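Local coordinates for universal stress protein (PDB 6HCD) that is of unknown function but belongs to the universal stress protein A family, small alpha/beta proteins generally associated with responses to cellular stress, at residues V29-K34 / K77-W82; E47-R52 / E90-E95; H60-G65 / L98-K103; I121-R126 / S138-V143. One frame throughout, in Å; residues are numbered along the deposited sequence.

Interaction 1: V29-K34 / K77-W82; sequences VAVDKK and KETLSW
K34 lays its methylenes along the indole of W82, the two side chains running past each other in opposite directions. Its CB stands 4.1 Å from W82 CD2, and CG settles closer, 3.7 Å from W82 CE3. CD then lies over the face of the five-membered ring, 3.5 Å from its centroid and 24° off the normal, a CH-pi contact. Beyond it the chain bends twice (chi3 -87°, chi4 -80°), which brings NZ to E78, where its salt bridge with OE1 is long at 3.9 Å. Lysine suits the place because it joins a greasy stem to a charged end. An alanine in place of W82 would probably strip the K34 methylenes of the face they rest on and let the ammonium swing away from E78. The contact ties the loop that follows strand 27-30 to helix 70-89 in the alpha/beta fold of the family, and A38, E39 and L42 of helix 36-52 also touch the tryptophan. T79 OG1 bonds to E75 O and accepts a bond from a water 2.6 Å away, which also donates to D32 O. Its methyl CG2 meets V31 CG2 at 3.9 Å, and that valine methyl lies 4.1 Å from L80 CD2.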
loop_
_atom_site.group_PDB
_atom_site.type_symbol
_atom_site.label_atom_id
_atom_site.label_comp_id
_atom_site.label_asym_id
_atom_site.label_seq_id
_atom_site.Cartn_x
_atom_site.Cartn_y
_atom_site.Cartn_z
ATOM N N VAL A 29 -8.461 -4.270 -7.241
ATOM C CA VAL A 29 -7.890 -3.055 -7.759
ATOM C C VAL A 29 -9.036 -2.063 -7.989
ATOM O O VAL A 29 -10.044 -2.398 -8.595
ATOM C CB VAL A 29 -7.034 -3.309 -9.017
ATOM C CG1 VAL A 29 -7.804 -3.993 -10.128
ATOM C CG2 VAL A 29 -6.397 -2.027 -9.500
ATOM N N ALA A 30 -8.900 -0.862 -7.412
ATOM C CA ALA A 30 -9.857 0.208 -7.570
ATOM C C ALA A 30 -9.367 1.146 -8.681
ATOM O O ALA A 30 -8.256 1.636 -8.619
ATOM C CB ALA A 30 -10.032 0.936 -6.266
ATOM N N VAL A 31 -10.216 1.390 -9.682
ATOM C CA VAL A 31 -9.863 2.271 -10.802
ATOM C C VAL A 31 -10.929 3.362 -10.936
ATOM O O VAL A 31 -12.123 3.072 -10.861
ATOM C CB VAL A 31 -9.689 1.483 -12.115
ATOM C CG1 VAL A 31 -8.492 0.556 -12.044
ATOM C CG2 VAL A 31 -10.938 0.724 -12.490
ATOM N N ASP A 32 -10.485 4.611 -11.140
ATOM C CA ASP A 32 -11.402 5.730 -11.303
ATOM C C ASP A 32 -11.793 5.834 -12.784
ATOM O O ASP A 32 -12.924 5.583 -13.149
ATOM C CB ASP A 32 -10.800 7.021 -10.743
ATOM C CG ASP A 32 -11.735 8.225 -10.811
ATOM O OD1 ASP A 32 -12.972 8.009 -10.812
ATOM O OD2 ASP A 32 -11.220 9.362 -10.906
ATOM N N LYS A 33 -10.816 6.165 -13.631
ATOM C CA LYS A 33 -11.045 6.494 -15.030
ATOM C C LYS A 33 -9.950 5.834 -15.865
ATOM O O LYS A 33 -9.015 5.249 -15.351
ATOM C CB LYS A 33 -11.081 8.012 -15.224
ATOM C CG LYS A 33 -9.884 8.778 -14.668
ATOM C CD LYS A 33 -10.008 10.283 -14.767
ATOM C CE LYS A 33 -8.669 10.986 -14.878
ATOM N NZ LYS A 33 -8.829 12.458 -14.915
ATOM N N LYS A 34 -10.112 5.853 -17.184
ATOM C CA LYS A 34 -9.021 5.413 -18.046
ATOM C C LYS A 34 -7.958 6.510 -18.001
ATOM O O LYS A 34 -8.263 7.657 -18.250
ATOM C CB LYS A 34 -9.514 5.090 -19.457
ATOM C CG LYS A 34 -10.700 4.134 -19.482
ATOM C CD LYS A 34 -10.859 3.374 -20.767
ATOM C CE LYS A 34 -11.663 4.154 -21.776
ATOM N NZ LYS A 34 -13.121 4.055 -21.522
ATOM N N LYS A 77 -18.532 1.422 -16.571
ATOM C CA LYS A 77 -18.551 0.077 -17.180
ATOM C C LYS A 77 -17.443 -0.041 -18.240
ATOM O O LYS A 77 -16.771 -1.069 -18.338
ATOM C CB LYS A 77 -19.939 -0.214 -17.765
ATOM C CG LYS A 77 -20.027 -1.361 -18.760
ATOM C CD LYS A 77 -19.858 -2.721 -18.134
ATOM C CE LYS A 77 -19.919 -3.830 -19.163
ATOM N NZ LYS A 77 -18.615 -4.015 -19.843
ATOM N N GLU A 78 -17.279 1.013 -19.046
ATOM C CA GLU A 78 -16.240 1.070 -20.077
ATOM C C GLU A 78 -14.861 1.019 -19.412
ATOM O O GLU A 78 -13.977 0.317 -19.878
ATOM C CB GLU A 78 -16.390 2.331 -20.937
ATOM C CG GLU A 78 -17.449 2.226 -22.022
ATOM C CD GLU A 78 -17.454 3.382 -23.013
ATOM O OE1 GLU A 78 -16.398 3.635 -23.633
ATOM O OE2 GLU A 78 -18.518 4.026 -23.168
ATOM N N THR A 79 -14.679 1.760 -18.318
ATOM C CA THR A 79 -13.420 1.768 -17.577
ATOM C C THR A 79 -13.095 0.349 -17.089
ATOM O O THR A 79 -11.962 -0.095 -17.203
ATOM C CB THR A 79 -13.471 2.754 -16.403
ATOM O OG1 THR A 79 -13.675 4.048 -16.960
ATOM C CG2 THR A 79 -12.245 2.716 -15.516
ATOM N N LEU A 80 -14.089 -0.358 -16.549
ATOM C CA LEU A 80 -13.864 -1.705 -15.994
ATOM C C LEU A 80 -13.528 -2.703 -17.106
ATOM O O LEU A 80 -12.690 -3.585 -16.932
ATOM C CB LEU A 80 -15.114 -2.156 -15.234
ATOM C CG LEU A 80 -15.379 -1.415 -13.929
ATOM C CD1 LEU A 80 -16.666 -1.870 -13.321
ATOM C CD2 LEU A 80 -14.246 -1.595 -12.969
ATOM N N SER A 81 -14.220 -2.581 -18.245
ATOM C CA SER A 81 -13.977 -3.438 -19.390
ATOM C C SER A 81 -12.542 -3.241 -19.898
ATOM O O SER A 81 -11.812 -4.182 -20.190
ATOM C CB SER A 81 -15.017 -3.190 -20.463
ATOM O OG SER A 81 -14.690 -3.926 -21.629
ATOM N N TRP A 82 -12.144 -1.980 -20.022
ATOM C CA TRP A 82 -10.785 -1.599 -20.404
ATOM C C TRP A 82 -9.781 -2.156 -19.389
ATOM O O TRP A 82 -8.766 -2.732 -19.739
ATOM C CB TRP A 82 -10.713 -0.078 -20.513
ATOM C CG TRP A 82 -9.335 0.491 -20.576
ATOM C CD1 TRP A 82 -8.564 0.640 -21.689
ATOM C CD2 TRP A 82 -8.595 1.076 -19.488
ATOM N NE1 TRP A 82 -7.388 1.262 -21.367
ATOM C CE2 TRP A 82 -7.368 1.525 -20.021
ATOM C CE3 TRP A 82 -8.836 1.237 -18.115
ATOM C CZ2 TRP A 82 -6.390 2.128 -19.223
ATOM C CZ3 TRP A 82 -7.862 1.803 -17.330
ATOM C CH2 TRP A 82 -6.644 2.222 -17.871
HETATM O O HOH W 1 -14.849 5.369 -15.002
HETATM O O HOH W 2 -12.513 6.959 -18.497
#

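Interaction 2: E47-R52 / E90-E95; sequences EEARLR and EGAEGE
R50 donates from NH1 to the backbone O of E90, a short bond of 2.7 Å with an N-H...O angle of 145°. The donor lies in the carbonyl plane, while the oxygen sits 23° out of the guanidinium plane. The same NH1 forms a long salt bridge of 3.9 Å with E90 OE1, and a water bridges the pair, 2.8 Å from NH1 and donating to OE1. A bend at chi3 (-33°) folds the arginine back over its own helix, bringing one guanidinium face over E47 CA. On the same helix R52 grips E48 OE1 side-on with NE and NH2; E48 also bridges R52, and R52 bridges E47 and E48, of the second subunit. The partner of R50 is the end of helix 70-89, closed by a Schellman motif with G91 as its C-prime residue, from which the chain turns into strand 94-100. Glycine fits there by its positive phi, and because a beta carbon would come within 3.5 Å of R50 CD. Beyond these polar contacts the packing is light. R50 CG touches A92 CB at 4.2 Å, and A49 CB faces A92 CB at 4.1 Å, two small methyls that let helix 36-52 approach closely.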
loop_
_atom_site.group_PDB
_atom_site.type_symbol
_atom_site.label_atom_id
_atom_site.label_comp_id
_atom_site.label_asym_id
_atom_site.label_seq_id
_atom_site.Cartn_x
_atom_site.Cartn_y
_atom_site.Cartn_z
ATOM N N GLU A 47 0.747 -8.090 -11.832
ATOM C CA GLU A 47 1.989 -8.738 -11.457
ATOM C C GLU A 47 1.800 -9.441 -10.104
ATOM O O GLU A 47 2.217 -10.587 -9.945
ATOM C CB GLU A 47 3.122 -7.711 -11.468
ATOM C CG GLU A 47 4.451 -8.233 -10.962
ATOM C CD GLU A 47 5.550 -7.186 -10.886
ATOM O OE1 GLU A 47 5.397 -6.129 -10.205
ATOM O OE2 GLU A 47 6.569 -7.439 -11.496
ATOM N N GLU A 48 1.154 -8.769 -9.143
ATOM C CA GLU A 48 0.839 -9.375 -7.846
ATOM C C GLU A 48 0.028 -10.669 -8.056
ATOM O O GLU A 48 0.291 -11.698 -7.436
ATOM C CB GLU A 48 0.044 -8.387 -6.986
ATOM C CG GLU A 48 0.890 -7.317 -6.342
ATOM C CD GLU A 48 1.595 -7.740 -5.069
ATOM O OE1 GLU A 48 1.290 -8.822 -4.567
ATOM O OE2 GLU A 48 2.471 -6.995 -4.612
ATOM N N ALA A 49 -0.965 -10.603 -8.946
ATOM C CA ALA A 49 -1.889 -11.703 -9.216
ATOM C C ALA A 49 -1.147 -12.874 -9.881
ATOM O O ALA A 49 -1.372 -14.021 -9.512
ATOM C CB ALA A 49 -3.022 -11.211 -10.087
ATOM N N ARG A 50 -0.291 -12.572 -10.869
ATOM C CA ARG A 50 0.528 -13.580 -11.569
ATOM C C ARG A 50 1.437 -14.315 -10.580
ATOM O O ARG A 50 1.573 -15.520 -10.654
ATOM C CB ARG A 50 1.427 -12.945 -12.629
ATOM C CG ARG A 50 0.716 -12.600 -13.932
ATOM C CD ARG A 50 1.706 -12.237 -15.034
ATOM N NE ARG A 50 2.915 -11.556 -14.588
ATOM C CZ ARG A 50 3.150 -10.247 -14.709
ATOM N NH1 ARG A 50 2.244 -9.450 -15.259
ATOM N NH2 ARG A 50 4.321 -9.770 -14.314
ATOM N N LEU A 51 2.092 -13.560 -9.696
ATOM C CA LEU A 51 3.007 -14.129 -8.706
ATOM C C LEU A 51 2.257 -15.067 -7.755
ATOM O O LEU A 51 2.775 -16.122 -7.411
ATOM C CB LEU A 51 3.686 -13.000 -7.923
ATOM C CG LEU A 51 4.718 -12.182 -8.690
ATOM C CD1 LEU A 51 5.130 -10.967 -7.884
ATOM C CD2 LEU A 51 5.930 -13.034 -9.044
ATOM N N ARG A 52 1.039 -14.682 -7.351
ATOM C CA ARG A 52 0.296 -15.382 -6.308
ATOM C C ARG A 52 -0.625 -16.451 -6.905
ATOM O O ARG A 52 -1.085 -17.320 -6.177
ATOM C CB ARG A 52 -0.499 -14.379 -5.468
ATOM C CG ARG A 52 0.367 -13.418 -4.668
ATOM C CD ARG A 52 -0.425 -12.216 -4.190
ATOM N NE ARG A 52 0.398 -11.213 -3.545
ATOM C CZ ARG A 52 0.776 -11.242 -2.275
ATOM N NH1 ARG A 52 0.443 -12.259 -1.500
ATOM N NH2 ARG A 52 1.463 -10.234 -1.780
ATOM N N GLU A 90 -1.591 -8.456 -19.440
ATOM C CA GLU A 90 -0.450 -8.637 -18.527
ATOM C C GLU A 90 -0.373 -10.079 -17.991
ATOM O O GLU A 90 0.412 -10.357 -17.076
ATOM C CB GLU A 90 -0.542 -7.632 -17.373
ATOM C CG GLU A 90 -0.320 -6.195 -17.823
ATOM C CD GLU A 90 1.093 -5.905 -18.312
ATOM O OE1 GLU A 90 2.035 -6.334 -17.624
ATOM O OE2 GLU A 90 1.245 -5.255 -19.376
ATOM N N GLY A 91 -1.206 -10.980 -18.517
ATOM C CA GLY A 91 -1.092 -12.408 -18.248
ATOM C C GLY A 91 -1.766 -12.862 -16.962
ATOM O O GLY A 91 -1.449 -13.932 -16.454
ATOM N N ALA A 92 -2.714 -12.075 -16.453
ATOM C CA ALA A 92 -3.480 -12.435 -15.243
ATOM C C ALA A 92 -4.965 -12.589 -15.606
ATOM O O ALA A 92 -5.422 -12.126 -16.642
ATOM C CB ALA A 92 -3.274 -11.396 -14.162
ATOM N N GLU A 93 -5.707 -13.245 -14.722
ATOM C CA GLU A 93 -7.148 -13.411 -14.837
ATOM C C GLU A 93 -7.803 -12.206 -14.156
ATOM O O GLU A 93 -7.424 -11.853 -13.040
ATOM C CB GLU A 93 -7.554 -14.739 -14.192
ATOM C CG GLU A 93 -9.037 -15.059 -14.263
ATOM C CD GLU A 93 -9.453 -16.244 -13.406
ATOM O OE1 GLU A 93 -10.636 -16.304 -13.021
ATOM O OE2 GLU A 93 -8.601 -17.124 -13.146
ATOM N N GLY A 94 -8.772 -11.576 -14.834
ATOM C CA GLY A 94 -9.473 -10.385 -14.304
ATOM C C GLY A 94 -10.991 -10.491 -14.429
ATOM O O GLY A 94 -11.491 -11.068 -15.379
ATOM N N GLU A 95 -11.710 -9.931 -13.451
ATOM C CA GLU A 95 -13.171 -9.815 -13.430
ATOM C C GLU A 95 -13.575 -8.370 -13.124
ATOM O O GLU A 95 -12.976 -7.735 -12.272
ATOM C CB GLU A 95 -13.805 -10.626 -12.295
ATOM C CG GLU A 95 -13.533 -12.107 -12.339
ATOM C CD GLU A 95 -14.223 -12.862 -11.212
ATOM O OE1 GLU A 95 -15.027 -12.241 -10.455
ATOM O OE2 GLU A 95 -13.952 -14.070 -11.081
HETATM O O HOH W 3 2.220 -6.722 -14.820
#

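Interaction 3: H60-G65 / L98-K103; sequences HSLPGG and LLVRGK
H60, side by side with L98 on a neighbouring parallel strand, holds its imidazole so that L62 CD2 lies at the ring edge, in plane; its ND1 is hydrogen-bonded to V31 O. The guanidinium of R101 has L99 CD2 4.2 Å above one face, while its nitrogens form salt bridges with D108 and E115. L99 N donates to H60 O at 2.9 Å, nearly straight at 168° but tilted 18° from the carbonyl plane, and L62 N donates to L99 O at 2.8 Å, almost head-on to the carbonyl. L99 thus bonds through N and O to the residues before and after S61, as parallel strands do, closing the beta-alpha-beta unit of strand 56-62, helix 70-89 and strand 94-100. L62 and L98 bring their CD1 atoms within 4.3 Å on the side facing helix 70-89; leucine suits because its branched apolar end reaches I73 (from L62) and A76 and L80 (from L98). S61 and L99 occupy the other face, toward helix 105-115. Beyond L62 the regular pairing stops but the chains stay close, held by a bent bond from G102 N to P63 O, 2.9 Å at 132°, made on a carbonyl lone pair; G102 has the positive phi that glycine adopts easily. Two waters supplement the direct bonds where the ladder ends: one donates to S61 OG, which also bonds to D108, and to K103 O; the other lies 2.8 Å from L62 O and accepts from R101 N and K103 N, giving these backbone groups partners.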
loop_
_atom_site.group_PDB
_atom_site.type_symbol
_atom_site.label_atom_id
_atom_site.label_comp_id
_atom_site.label_asym_id
_atom_site.label_seq_id
_atom_site.Cartn_x
_atom_site.Cartn_y
_atom_site.Cartn_z
ATOM N N HIS A 60 -15.129 -0.369 -9.464
ATOM C CA HIS A 60 -15.439 1.045 -9.504
ATOM C C HIS A 60 -16.792 1.249 -8.808
ATOM O O HIS A 60 -17.710 0.496 -9.062
ATOM C CB HIS A 60 -15.476 1.584 -10.939
ATOM C CG HIS A 60 -15.684 3.055 -10.971
ATOM N ND1 HIS A 60 -14.632 3.947 -10.960
ATOM C CD2 HIS A 60 -16.813 3.798 -10.997
ATOM C CE1 HIS A 60 -15.100 5.185 -10.993
ATOM N NE2 HIS A 60 -16.443 5.120 -11.012
ATOM N N SER A 61 -16.877 2.282 -7.963
ATOM C CA SER A 61 -18.005 2.544 -7.082
ATOM C C SER A 61 -18.759 3.804 -7.519
ATOM O O SER A 61 -18.137 4.838 -7.735
ATOM C CB SER A 61 -17.525 2.679 -5.665
ATOM O OG SER A 61 -18.574 3.138 -4.814
ATOM N N LEU A 62 -20.093 3.708 -7.614
ATOM C CA LEU A 62 -21.016 4.854 -7.766
ATOM C C LEU A 62 -22.123 4.755 -6.720
ATOM O O LEU A 62 -22.513 3.652 -6.348
ATOM C CB LEU A 62 -21.649 4.832 -9.162
ATOM C CG LEU A 62 -20.683 4.807 -10.342
ATOM C CD1 LEU A 62 -21.416 4.402 -11.590
ATOM C CD2 LEU A 62 -20.004 6.153 -10.496
ATOM N N PRO A 63 -22.695 5.885 -6.228
ATOM C CA PRO A 63 -23.781 5.825 -5.238
ATOM C C PRO A 63 -25.073 5.167 -5.751
ATOM O O PRO A 63 -25.599 4.256 -5.097
ATOM C CB PRO A 63 -24.044 7.290 -4.861
ATOM C CG PRO A 63 -22.810 8.034 -5.323
ATOM C CD PRO A 63 -22.298 7.266 -6.533
ATOM N N GLY A 64 -25.582 5.632 -6.891
ATOM C CA GLY A 64 -26.681 4.964 -7.603
ATOM C C GLY A 64 -28.047 5.604 -7.427
ATOM O O GLY A 64 -29.056 4.993 -7.817
ATOM N N GLY A 65 -28.105 6.807 -6.845
ATOM C CA GLY A 65 -29.369 7.563 -6.751
ATOM C C GLY A 65 -29.605 8.406 -7.995
ATOM O O GLY A 65 -28.908 8.260 -8.993
ATOM N N LEU A 98 -18.657 -3.743 -10.937
ATOM C CA LEU A 98 -19.240 -2.409 -10.763
ATOM C C LEU A 98 -20.034 -2.426 -9.466
ATOM O O LEU A 98 -20.821 -3.344 -9.262
ATOM C CB LEU A 98 -20.148 -2.091 -11.957
ATOM C CG LEU A 98 -20.862 -0.741 -11.901
ATOM C CD1 LEU A 98 -19.862 0.398 -11.978
ATOM C CD2 LEU A 98 -21.896 -0.636 -13.007
ATOM N N LEU A 99 -19.817 -1.421 -8.612
ATOM C CA LEU A 99 -20.503 -1.332 -7.323
ATOM C C LEU A 99 -21.405 -0.094 -7.311
ATOM O O LEU A 99 -20.935 1.042 -7.312
ATOM C CB LEU A 99 -19.478 -1.272 -6.187
ATOM C CG LEU A 99 -18.443 -2.394 -6.145
ATOM C CD1 LEU A 99 -17.420 -2.142 -5.054
ATOM C CD2 LEU A 99 -19.104 -3.753 -5.970
ATOM N N VAL A 100 -22.718 -0.337 -7.270
ATOM C CA VAL A 100 -23.706 0.701 -7.070
ATOM C C VAL A 100 -24.569 0.256 -5.887
ATOM O O VAL A 100 -25.504 -0.507 -6.047
ATOM C CB VAL A 100 -24.521 0.960 -8.350
ATOM C CG1 VAL A 100 -25.448 2.140 -8.179
ATOM C CG2 VAL A 100 -23.620 1.188 -9.552
ATOM N N ARG A 101 -24.177 0.691 -4.688
ATOM C CA ARG A 101 -24.603 0.083 -3.431
ATOM C C ARG A 101 -25.000 1.151 -2.398
ATOM O O ARG A 101 -25.151 0.841 -1.208
ATOM C CB ARG A 101 -23.453 -0.768 -2.873
ATOM C CG ARG A 101 -22.869 -1.756 -3.867
ATOM C CD ARG A 101 -22.295 -2.996 -3.208
ATOM N NE ARG A 101 -21.129 -2.716 -2.388
ATOM C CZ ARG A 101 -20.394 -3.643 -1.778
ATOM N NH1 ARG A 101 -20.806 -4.901 -1.787
ATOM N NH2 ARG A 101 -19.262 -3.305 -1.168
ATOM N N GLY A 102 -25.178 2.397 -2.847
ATOM C CA GLY A 102 -25.574 3.505 -1.982
ATOM C C GLY A 102 -24.496 3.918 -0.990
ATOM O O GLY A 102 -24.810 4.511 0.017
ATOM N N LYS A 103 -23.222 3.638 -1.290
ATOM C CA LYS A 103 -22.108 3.977 -0.396
ATOM C C LYS A 103 -21.180 4.989 -1.066
ATOM O O LYS A 103 -21.197 5.145 -2.289
ATOM C CB LYS A 103 -21.320 2.714 -0.046
ATOM C CG LYS A 103 -22.087 1.699 0.784
ATOM C CD LYS A 103 -21.283 0.452 1.097
ATOM C CE LYS A 103 -22.012 -0.501 2.017
ATOM N NZ LYS A 103 -21.225 -1.738 2.229
HETATM O O HOH W 4 -19.856 5.436 -4.642
HETATM O O HOH W 5 -22.106 2.422 -3.859
#

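Interaction 4: I121-R126 / S138-V143; sequences IVIGIR and SVARDV
In the last beta-alpha-beta crossover of the fold, strand 120-128 leads by way of a short hairpin strand and helix 138-146 to the parallel strand 151-154, and I123 and V143 meet tip to tip where that helix lies on the sheet. The axes of strand 121-124 and helix 138-143 run at 149°, roughly antiparallel, and approach to 8.7 Å. I123 CD1 is a hub, touching both A140 and V143. With CG1 anti to the backbone N (chi1 -162°), the chain reaches out to the helix, where CD1 lies 3.9 Å from V143 CG2 and equally near A140 CA. V143 is one helical turn on from A140, which lets a single isoleucine end reach both. Farther back along the strand, I121 CG2 meets V143 CG1 at 4.3 Å. At the front, A140 CB abuts both I125 CD1, at 3.6 Å, and G124 O, at 3.5 Å; alanine, with a single methyl, suits so close an approach to the strand. I121 also touches I109 and A113 of helix 105-115, and I125 packs on L145 of the second subunit. The groups that meet are mostly methyls, with the A140 CA-H, apart from the G124 carbonyl, whose oxygen is hydrogen-bonded to an unidentified bound ligand. Helix and sheet are therefore held by shape and burial of apolar surface rather than by directional bonds, and the polar ligand contact sits at the margin of that apolar seam.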
loop_
_atom_site.group_PDB
_atom_site.type_symbol
_atom_site.label_atom_id
_atom_site.label_comp_id
_atom_site.label_asym_id
_atom_site.label_seq_id
_atom_site.Cartn_x
_atom_site.Cartn_y
_atom_site.Cartn_z
ATOM N N ILE A 121 -5.693 -4.589 -1.521
ATOM C CA ILE A 121 -6.302 -3.582 -2.378
ATOM C C ILE A 121 -5.168 -2.810 -3.053
ATOM O O ILE A 121 -4.249 -2.377 -2.391
ATOM C CB ILE A 121 -7.206 -2.626 -1.580
ATOM C CG1 ILE A 121 -8.227 -3.375 -0.721
ATOM C CG2 ILE A 121 -7.860 -1.605 -2.497
ATOM C CD1 ILE A 121 -8.933 -2.484 0.266
ATOM N N VAL A 122 -5.270 -2.631 -4.362
ATOM C CA VAL A 122 -4.298 -1.821 -5.087
ATOM C C VAL A 122 -5.035 -0.575 -5.590
ATOM O O VAL A 122 -6.104 -0.703 -6.173
ATOM C CB VAL A 122 -3.648 -2.603 -6.243
ATOM C CG1 VAL A 122 -2.518 -1.813 -6.869
ATOM C CG2 VAL A 122 -3.183 -3.975 -5.821
ATOM N N ILE A 123 -4.470 0.606 -5.310
ATOM C CA ILE A 123 -5.112 1.863 -5.614
ATOM C C ILE A 123 -4.068 2.873 -6.083
ATOM O O ILE A 123 -2.906 2.821 -5.666
ATOM C CB ILE A 123 -5.906 2.382 -4.398
ATOM C CG1 ILE A 123 -6.920 3.443 -4.815
ATOM C CG2 ILE A 123 -4.977 2.858 -3.285
ATOM C CD1 ILE A 123 -8.056 3.614 -3.815
ATOM N N GLY A 124 -4.521 3.817 -6.913
ATOM C CA GLY A 124 -3.705 4.918 -7.386
ATOM C C GLY A 124 -3.760 6.111 -6.436
ATOM O O GLY A 124 -4.772 6.387 -5.802
ATOM N N ILE A 125 -2.628 6.791 -6.326
ATOM C CA ILE A 125 -2.404 7.967 -5.491
ATOM C C ILE A 125 -2.096 9.137 -6.421
ATOM O O ILE A 125 -1.237 8.996 -7.255
ATOM C CB ILE A 125 -1.177 7.748 -4.575
ATOM C CG1 ILE A 125 -1.316 6.522 -3.683
ATOM C CG2 ILE A 125 -0.851 8.988 -3.763
ATOM C CD1 ILE A 125 -2.578 6.488 -2.915
ATOM N N ARG A 126 -2.716 10.292 -6.154
ATOM C CA ARG A 126 -2.654 11.445 -7.041
ATOM C C ARG A 126 -1.284 12.119 -6.931
ATOM O O ARG A 126 -0.799 12.723 -7.898
ATOM C CB ARG A 126 -3.786 12.420 -6.709
ATOM C CG ARG A 126 -5.130 12.051 -7.317
ATOM C CD ARG A 126 -6.096 13.226 -7.354
ATOM N NE ARG A 126 -5.548 14.401 -8.036
ATOM C CZ ARG A 126 -5.969 15.649 -7.857
ATOM N NH1 ARG A 126 -7.005 15.891 -7.073
ATOM N NH2 ARG A 126 -5.347 16.652 -8.453
ATOM N N SER A 138 -8.952 12.122 -2.532
ATOM C CA SER A 138 -9.851 11.970 -1.362
ATOM C C SER A 138 -10.228 10.497 -1.175
ATOM O O SER A 138 -10.297 10.012 -0.046
ATOM C CB SER A 138 -11.070 12.858 -1.461
ATOM O OG SER A 138 -11.835 12.526 -2.605
ATOM N N VAL A 139 -10.413 9.777 -2.289
ATOM C CA VAL A 139 -10.842 8.368 -2.244
ATOM C C VAL A 139 -9.703 7.506 -1.678
ATOM O O VAL A 139 -9.902 6.774 -0.724
ATOM C CB VAL A 139 -11.328 7.871 -3.621
ATOM C CG1 VAL A 139 -11.650 6.379 -3.612
ATOM C CG2 VAL A 139 -12.526 8.673 -4.106
ATOM N N ALA A 140 -8.504 7.645 -2.251
ATOM C CA ALA A 140 -7.334 6.858 -1.846
ATOM C C ALA A 140 -7.028 7.090 -0.362
ATOM O O ALA A 140 -6.727 6.159 0.359
ATOM C CB ALA A 140 -6.142 7.214 -2.701
ATOM N N ARG A 141 -7.080 8.348 0.073
ATOM C CA ARG A 141 -6.795 8.720 1.448
ATOM C C ARG A 141 -7.650 7.879 2.409
ATOM O O ARG A 141 -7.155 7.283 3.348
ATOM C CB ARG A 141 -7.063 10.214 1.642
ATOM C CG ARG A 141 -6.897 10.698 3.072
ATOM C CD ARG A 141 -7.613 12.030 3.300
ATOM N NE ARG A 141 -7.136 12.653 4.523
ATOM C CZ ARG A 141 -7.453 12.244 5.748
ATOM N NH1 ARG A 141 -8.413 11.348 5.917
ATOM N NH2 ARG A 141 -6.795 12.723 6.788
ATOM N N ASP A 142 -8.960 7.856 2.167
ATOM C CA ASP A 142 -9.892 7.213 3.084
ATOM C C ASP A 142 -9.821 5.684 2.942
ATOM O O ASP A 142 -10.026 4.975 3.911
ATOM C CB ASP A 142 -11.305 7.761 2.895
ATOM C CG ASP A 142 -11.531 9.115 3.560
ATOM O OD1 ASP A 142 -10.573 9.681 4.171
ATOM O OD2 ASP A 142 -12.664 9.606 3.447
ATOM N N VAL A 143 -9.532 5.178 1.741
ATOM C CA VAL A 143 -9.317 3.734 1.557
ATOM C C VAL A 143 -8.130 3.290 2.410
ATOM O O VAL A 143 -8.234 2.287 3.086
ATOM C CB VAL A 143 -9.106 3.343 0.083
ATOM C CG1 VAL A 143 -8.540 1.936 -0.066
ATOM C CG2 VAL A 143 -10.388 3.496 -0.701
#

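Interaction 1 touches both 3 and 4 in the central sheet; those two stay about 7 Å apart at their nearest atoms. V31 O of interaction 1 and H60 ND1 of interaction 3 lie 2.7 Å apart, a probable hydrogen bond, and A30 N stands 3.1 Å from V122 O of interaction 4, probably another. The side chains of D32 and H60 each come about 3 Å from a bound unidentified ligand and I123 about 4 Å, consistent with a shared pocket at the strand ends, where some relatives bind ATP. Interaction 2 lies away from there, its centre about 25 Å from that of interaction 3, although both use strand 94-100. Interactions 2 and 4 both touch the second subunit, with centres about 20 Å apart.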